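Local structure of hexokinase (Schistosoma mansoni, 1BDG) at residues W262-S274 and K284-I298. The protein catalyses the ATP-dependent phosphorylation of glucose and other hexoses to hexose 6-phosphates, the first step of glycolysis. Sequence-based numbering, arbitrary orientation.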
# COMPACT_ATOMS: atom_id res chain seq x y z
N TRP A 262 14.03 -13.04 -9.38
CA TRP A 262 14.15 -11.60 -9.44
C TRP A 262 14.52 -10.92 -8.13
O TRP A 262 14.86 -9.74 -8.11
CB TRP A 262 12.87 -11.05 -10.04
CG TRP A 262 12.58 -11.71 -11.37
CD1 TRP A 262 13.19 -11.44 -12.55
CD2 TRP A 262 11.62 -12.74 -11.64
NE1 TRP A 262 12.67 -12.23 -13.54
CE2 TRP A 262 11.71 -13.04 -13.01
CE3 TRP A 262 10.70 -13.44 -10.86
CZ2 TRP A 262 10.92 -14.01 -13.61
CZ3 TRP A 262 9.91 -14.41 -11.46
CH2 TRP A 262 10.04 -14.69 -12.83
N ARG A 263 14.44 -11.65 -7.03
CA ARG A 263 14.80 -11.10 -5.74
C ARG A 263 16.32 -11.16 -5.57
O ARG A 263 16.94 -12.19 -5.88
CB ARG A 263 14.08 -11.84 -4.62
CG ARG A 263 12.58 -11.66 -4.70
CD ARG A 263 11.83 -12.39 -3.61
NE ARG A 263 12.18 -11.89 -2.29
CZ ARG A 263 12.95 -12.53 -1.41
NH1 ARG A 263 13.48 -13.73 -1.70
NH2 ARG A 263 13.22 -11.94 -0.25
N THR A 264 16.91 -10.04 -5.17
CA THR A 264 18.36 -9.92 -4.96
C THR A 264 18.71 -10.10 -3.48
O THR A 264 17.82 -10.25 -2.64
CB THR A 264 18.86 -8.54 -5.42
OG1 THR A 264 18.34 -7.52 -4.56
CG2 THR A 264 18.40 -8.25 -6.84
N GLN A 265 20.01 -10.04 -3.17
CA GLN A 265 20.47 -10.21 -1.79
C GLN A 265 20.09 -9.06 -0.87
O GLN A 265 19.98 -9.22 0.34
CB GLN A 265 21.99 -10.47 -1.73
CG GLN A 265 22.85 -9.44 -2.46
CD GLN A 265 24.31 -9.43 -1.99
OE1 GLN A 265 24.64 -8.86 -0.93
NE2 GLN A 265 25.19 -10.02 -2.78
N PHE A 266 19.89 -7.89 -1.47
CA PHE A 266 19.51 -6.70 -0.74
C PHE A 266 18.05 -6.87 -0.31
O PHE A 266 17.64 -6.43 0.76
CB PHE A 266 19.69 -5.51 -1.65
CG PHE A 266 21.07 -5.43 -2.25
CD1 PHE A 266 22.18 -5.19 -1.45
CD2 PHE A 266 21.27 -5.63 -3.61
CE1 PHE A 266 23.46 -5.15 -1.98
CE2 PHE A 266 22.55 -5.60 -4.15
CZ PHE A 266 23.65 -5.35 -3.33
N ASP A 267 17.29 -7.54 -1.16
CA ASP A 267 15.88 -7.82 -0.90
C ASP A 267 15.78 -8.86 0.23
O ASP A 267 14.88 -8.80 1.07
CB ASP A 267 15.21 -8.37 -2.18
CG ASP A 267 14.93 -7.29 -3.22
OD1 ASP A 267 14.40 -6.22 -2.87
OD2 ASP A 267 15.19 -7.54 -4.41
N LYS A 268 16.74 -9.78 0.25
CA LYS A 268 16.78 -10.84 1.26
C LYS A 268 17.26 -10.38 2.61
O LYS A 268 16.67 -10.75 3.62
CB LYS A 268 17.62 -12.02 0.77
CG LYS A 268 17.07 -12.67 -0.47
CD LYS A 268 17.91 -13.82 -0.96
CE LYS A 268 17.35 -14.23 -2.31
NZ LYS A 268 17.74 -15.57 -2.79
N SER A 269 18.31 -9.56 2.67
CA SER A 269 18.79 -9.09 3.95
C SER A 269 17.93 -7.97 4.51
O SER A 269 18.01 -7.65 5.70
CB SER A 269 20.25 -8.66 3.88
OG SER A 269 20.41 -7.58 2.98
N MET A 270 17.13 -7.35 3.64
CA MET A 270 16.19 -6.29 4.03
C MET A 270 15.01 -7.05 4.65
O MET A 270 14.56 -6.75 5.75
CB MET A 270 15.73 -5.53 2.77
CG MET A 270 14.93 -4.23 2.97
SD MET A 270 13.18 -4.43 3.31
CE MET A 270 12.66 -5.19 1.89
N ASP A 271 14.57 -8.08 3.94
CA ASP A 271 13.47 -8.93 4.39
C ASP A 271 13.82 -9.65 5.72
O ASP A 271 13.10 -9.55 6.71
CB ASP A 271 13.14 -9.93 3.27
CG ASP A 271 12.06 -10.89 3.66
OD1 ASP A 271 11.03 -10.43 4.18
OD2 ASP A 271 12.25 -12.11 3.46
N ILE A 272 14.94 -10.36 5.74
CA ILE A 272 15.39 -11.07 6.94
C ILE A 272 15.30 -10.19 8.21
O ILE A 272 14.83 -10.65 9.26
CB ILE A 272 16.89 -11.54 6.75
CG1 ILE A 272 16.99 -12.76 5.85
CG2 ILE A 272 17.54 -11.86 8.08
CD1 ILE A 272 18.43 -13.09 5.44
N ASP A 273 15.69 -8.93 8.08
CA ASP A 273 15.75 -7.97 9.19
C ASP A 273 14.47 -7.16 9.42
O ASP A 273 14.42 -6.29 10.31
CB ASP A 273 16.98 -7.06 8.95
CG ASP A 273 17.24 -6.06 10.09
OD1 ASP A 273 17.24 -6.42 11.30
OD2 ASP A 273 17.51 -4.88 9.75
N SER A 274 13.42 -7.48 8.66
CA SER A 274 12.14 -6.78 8.77
C SER A 274 11.33 -7.23 9.97
O SER A 274 11.74 -8.14 10.68
CB SER A 274 11.32 -6.93 7.48
OG SER A 274 10.95 -8.26 7.24
N LYS A 284 7.59 -5.67 -0.42
CA LYS A 284 8.90 -5.19 -0.01
C LYS A 284 9.76 -4.73 -1.18
O LYS A 284 10.79 -4.07 -0.98
CB LYS A 284 9.59 -6.27 0.81
CG LYS A 284 8.95 -6.45 2.17
CD LYS A 284 9.32 -7.74 2.83
CE LYS A 284 9.37 -7.58 4.33
NZ LYS A 284 8.39 -8.40 5.06
N MET A 285 9.36 -5.08 -2.41
CA MET A 285 10.09 -4.69 -3.61
C MET A 285 9.48 -3.42 -4.18
O MET A 285 10.15 -2.70 -4.90
CB MET A 285 10.01 -5.78 -4.70
CG MET A 285 10.67 -7.13 -4.37
SD MET A 285 10.22 -8.46 -5.54
CE MET A 285 11.50 -8.38 -6.73
N VAL A 286 8.25 -3.12 -3.77
CA VAL A 286 7.48 -1.99 -4.28
C VAL A 286 7.12 -0.78 -3.38
O VAL A 286 7.31 0.36 -3.78
CB VAL A 286 6.15 -2.51 -4.91
CG1 VAL A 286 5.35 -1.39 -5.51
CG2 VAL A 286 6.44 -3.55 -5.96
N SER A 287 6.59 -1.05 -2.19
CA SER A 287 6.13 0.01 -1.29
C SER A 287 7.09 0.99 -0.62
O SER A 287 8.26 0.69 -0.36
CB SER A 287 5.24 -0.60 -0.22
OG SER A 287 6.01 -1.33 0.73
N GLY A 288 6.52 2.12 -0.22
CA GLY A 288 7.24 3.19 0.44
C GLY A 288 7.90 2.89 1.77
O GLY A 288 8.86 3.55 2.14
N MET A 289 7.40 1.93 2.53
CA MET A 289 8.02 1.60 3.80
C MET A 289 9.32 0.85 3.62
O MET A 289 10.19 0.88 4.50
CB MET A 289 7.07 0.75 4.65
CG MET A 289 7.70 0.13 5.87
SD MET A 289 6.48 -0.73 6.85
CE MET A 289 7.04 -0.36 8.45
N TYR A 290 9.49 0.20 2.47
CA TYR A 290 10.69 -0.59 2.28
C TYR A 290 11.69 -0.13 1.25
O TYR A 290 12.86 -0.53 1.32
CB TYR A 290 10.31 -2.04 1.99
CG TYR A 290 9.33 -2.65 2.97
CD1 TYR A 290 9.76 -3.32 4.12
CD2 TYR A 290 7.96 -2.59 2.73
CE1 TYR A 290 8.87 -3.93 4.98
CE2 TYR A 290 7.07 -3.18 3.59
CZ TYR A 290 7.52 -3.85 4.70
OH TYR A 290 6.61 -4.47 5.52
N LEU A 291 11.28 0.73 0.31
CA LEU A 291 12.22 1.18 -0.72
C LEU A 291 13.42 1.94 -0.20
O LEU A 291 14.50 1.82 -0.76
CB LEU A 291 11.52 1.99 -1.80
CG LEU A 291 10.56 1.22 -2.71
CD1 LEU A 291 10.14 2.07 -3.86
CD2 LEU A 291 11.22 -0.02 -3.21
N GLY A 292 13.26 2.72 0.86
CA GLY A 292 14.40 3.45 1.40
C GLY A 292 15.37 2.48 2.06
O GLY A 292 16.59 2.61 1.96
N GLU A 293 14.82 1.44 2.67
CA GLU A 293 15.63 0.46 3.36
C GLU A 293 16.47 -0.29 2.33
O GLU A 293 17.59 -0.72 2.64
CB GLU A 293 14.72 -0.48 4.16
CG GLU A 293 15.40 -1.30 5.28
CD GLU A 293 16.17 -0.48 6.34
OE1 GLU A 293 16.26 0.77 6.25
OE2 GLU A 293 16.73 -1.12 7.27
N LEU A 294 15.99 -0.39 1.10
CA LEU A 294 16.75 -1.10 0.07
C LEU A 294 18.05 -0.37 -0.25
O LEU A 294 19.10 -1.01 -0.37
CB LEU A 294 15.93 -1.32 -1.21
CG LEU A 294 15.24 -2.69 -1.33
CD1 LEU A 294 14.36 -2.75 -2.55
CD2 LEU A 294 16.28 -3.78 -1.37
N VAL A 295 17.98 0.95 -0.41
CA VAL A 295 19.17 1.76 -0.71
C VAL A 295 20.11 1.77 0.48
O VAL A 295 21.31 1.85 0.30
CB VAL A 295 18.82 3.20 -1.05
CG1 VAL A 295 20.07 3.93 -1.49
CG2 VAL A 295 17.76 3.24 -2.14
N ARG A 296 19.58 1.69 1.69
CA ARG A 296 20.43 1.64 2.87
C ARG A 296 21.21 0.34 2.85
O ARG A 296 22.40 0.33 3.12
CB ARG A 296 19.63 1.72 4.17
CG ARG A 296 20.51 2.13 5.35
CD ARG A 296 19.79 2.15 6.66
NE ARG A 296 19.30 0.82 6.99
CZ ARG A 296 20.01 -0.10 7.63
NH1 ARG A 296 21.24 0.18 8.03
NH2 ARG A 296 19.50 -1.31 7.82
N HIS A 297 20.51 -0.77 2.58
CA HIS A 297 21.15 -2.07 2.52
C HIS A 297 22.23 -2.11 1.46
O HIS A 297 23.31 -2.61 1.71
CB HIS A 297 20.13 -3.18 2.30
CG HIS A 297 19.52 -3.67 3.57
ND1 HIS A 297 18.53 -2.98 4.23
CD2 HIS A 297 19.83 -4.73 4.35
CE1 HIS A 297 18.25 -3.59 5.37
NE2 HIS A 297 19.02 -4.66 5.47
N ILE A 298 21.95 -1.56 0.29
CA ILE A 298 22.94 -1.54 -0.77
C ILE A 298 24.15 -0.76 -0.27
O ILE A 298 25.27 -1.24 -0.32
CB ILE A 298 22.36 -0.89 -2.04
CG1 ILE A 298 21.18 -1.71 -2.57
CG2 ILE A 298 23.46 -0.76 -3.10
CD1 ILE A 298 20.13 -0.90 -3.30
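M270 on helix 265-272 drops as a knob into a hole formed by Y290, E293 and H297 of helix 288-298 and K284 of the short turn before it, a compact example of how one flexible side chain can fill the hole between two helices, here set at 113° to each other. The two segments lie in what is assigned as the large subdomain of the hexokinase fold, and E283, which binds the sugar, directly precedes K284. M270 CB comes within 4.1 Å of ND1 and CE1 of H297, while the backbone CA sits over one face of that imidazole, 3.7 Å from its centroid, as a CH-pi contact. With M270 CG anti to the backbone N (chi1 -170°), that atom lies 3.8 Å from E293 CG. Bends at chi2 and chi3 then carry SD to Y290 CD1, 3.7 Å away in an oblique Met-aromatic contact, and bring CE against K284 CB. K284 CG, one carbon farther out, lies over the centre of one face of the Y290 ring, with M289 CG over the opposite face. Beyond, K284 NZ makes a salt bridge to D271 OD1 (3.4 Å) and a weak hydrogen bond to S274 OG, and it also donates to the carbonyl of K279; G278 N binds the same D271 oxygen. Farther along helix 288-304, I298 CG1 stands over the F266 ring, 3.9 Å from its centroid, and helix 5-16 adds L16 to both residues. The H297 imidazole is itself steered by its own helix: ND1 donates to E293 O at 2.9 Å, with that oxygen in the ring plane.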